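Side-chain contact in putative GTP pyrophosphokinase (Streptococcus mutans, PDB 3L9D), which probably transfers pyrophosphate from ATP to GTP in ppGpp synthesis: residues 220-223 with 224-228. Numbering follows the deposited sequence.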
# COMPACT_ATOMS: atom_id res chain seq x y z
N ARG A 220 2.84 -16.36 -11.90
CA ARG A 220 3.85 -16.62 -10.88
C ARG A 220 4.51 -17.97 -11.13
O ARG A 220 5.64 -18.20 -10.70
CB ARG A 220 3.26 -16.59 -9.46
CG ARG A 220 2.38 -17.79 -9.12
CD ARG A 220 1.57 -17.54 -7.86
NE ARG A 220 2.42 -17.49 -6.67
CZ ARG A 220 1.98 -17.37 -5.42
NH1 ARG A 220 0.67 -17.28 -5.18
NH2 ARG A 220 2.84 -17.34 -4.41
N GLN A 221 3.81 -18.85 -11.82
CA GLN A 221 4.31 -20.20 -12.02
C GLN A 221 5.46 -20.28 -13.01
O GLN A 221 6.38 -21.09 -12.86
CB GLN A 221 3.15 -21.13 -12.37
CG GLN A 221 2.52 -21.71 -11.11
CD GLN A 221 1.13 -22.25 -11.33
OE1 GLN A 221 0.71 -22.49 -12.46
NE2 GLN A 221 0.41 -22.46 -10.23
N ILE A 222 5.42 -19.41 -14.02
CA ILE A 222 6.52 -19.26 -14.97
C ILE A 222 7.38 -18.06 -14.59
O ILE A 222 8.14 -17.54 -15.41
CB ILE A 222 6.00 -19.10 -16.42
CG1 ILE A 222 5.13 -17.85 -16.56
CG2 ILE A 222 5.20 -20.32 -16.83
CD1 ILE A 222 4.54 -17.65 -17.97
N ARG A 223 7.27 -17.62 -13.34
CA ARG A 223 7.94 -16.40 -12.90
C ARG A 223 9.46 -16.45 -13.03
O ARG A 223 10.08 -15.46 -13.40
CB ARG A 223 7.50 -16.01 -11.48
CG ARG A 223 8.59 -15.95 -10.44
CD ARG A 223 7.99 -16.04 -9.05
NE ARG A 223 7.25 -17.29 -8.89
CZ ARG A 223 7.54 -18.21 -7.99
NH1 ARG A 223 8.54 -18.02 -7.13
NH2 ARG A 223 6.82 -19.33 -7.92
N ASP A 224 10.05 -17.60 -12.73
CA ASP A 224 11.50 -17.72 -12.85
C ASP A 224 11.94 -17.50 -14.30
O ASP A 224 13.01 -16.97 -14.56
CB ASP A 224 11.99 -19.10 -12.37
CG ASP A 224 11.89 -19.25 -10.88
OD1 ASP A 224 12.50 -18.41 -10.18
OD2 ASP A 224 11.19 -20.19 -10.42
N ASP A 225 11.08 -17.92 -15.22
CA ASP A 225 11.37 -17.84 -16.64
C ASP A 225 11.27 -16.39 -17.12
O ASP A 225 12.20 -15.86 -17.72
CB ASP A 225 10.40 -18.74 -17.42
CG ASP A 225 10.99 -19.26 -18.71
OD1 ASP A 225 10.28 -20.01 -19.42
OD2 ASP A 225 12.15 -18.93 -19.03
N ILE A 226 10.14 -15.74 -16.84
CA ILE A 226 9.99 -14.33 -17.15
C ILE A 226 11.14 -13.48 -16.59
O ILE A 226 11.66 -12.63 -17.30
CB ILE A 226 8.66 -13.75 -16.64
CG1 ILE A 226 7.49 -14.42 -17.35
CG2 ILE A 226 8.64 -12.24 -16.84
CD1 ILE A 226 6.17 -14.23 -16.66
N LYS A 227 11.51 -13.70 -15.33
CA LYS A 227 12.54 -12.88 -14.70
C LYS A 227 13.82 -13.04 -15.48
O LYS A 227 14.56 -12.08 -15.71
CB LYS A 227 12.82 -13.30 -13.25
CG LYS A 227 11.67 -13.12 -12.25
CD LYS A 227 12.13 -13.56 -10.86
CE LYS A 227 11.03 -13.47 -9.81
NZ LYS A 227 11.48 -13.99 -8.49
N GLU A 228 14.07 -14.28 -15.88
CA GLU A 228 15.26 -14.63 -16.62
C GLU A 228 15.31 -13.88 -17.95
O GLU A 228 16.36 -13.38 -18.35
CB GLU A 228 15.31 -16.14 -16.85
CG GLU A 228 16.65 -16.66 -17.34
CD GLU A 228 16.84 -18.14 -17.03
OE1 GLU A 228 16.04 -18.71 -16.24
OE2 GLU A 228 17.81 -18.73 -17.57
O HOH W 1 10.76 -17.18 -8.34
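Asp224 meets Arg223 through one water molecule. Asp224 OD1 accepts a hydrogen bond from the water, 2.8 Å from its oxygen, and the same water accepts a weak bond from Arg223 NH1. The direct approach of the charges, Arg223 NH1 to Asp224 OD2, is 4.7 Å, so the two are bridged by solvent and form no salt bridge. At Asp225 the backbone N reaches Ile222 O only weakly. Ile226 N makes the straighter bond to that carbonyl, 3.0 Å from Ile222 O with an N-H angle of 167°, and two amides thus converge on the N-cap residue of helix 223-230. The Ile226 side chain, CG1 anti to its carbonyl carbon (chi1 -64°), brings Ile226 CD1 against both CG1 and CD1 of Ile222, 3.8 Å from Ile222 CG1, the two side chains crossing at a slant. Lys227 N continues the helical pattern to Arg223 O at 3.0 Å. Its side chain, extended beyond CG, runs beside that of Arg223 in the same direction. Lys227 CE lies 3.5 Å from Arg223 CG, and NZ donates a bond to the water. Arg223 bends at chi3 (60°), and Arg223 NE, 2.6 Å from Arg220 O, lies in that carbonyl's plane on a lone pair; the guanidinium is thereby turned back across the break between helices 199-221 and 223-230. Arg220 in turn forms salt bridges with Asp116 and Glu217, while Phe114 touches both Arg223 and Lys227. With two cationic groups and one carboxylate sharing a water, this surface junction is consistent with a solvent-mediated balance in which Asp224 partly offsets the like charges of Arg223 and Lys227.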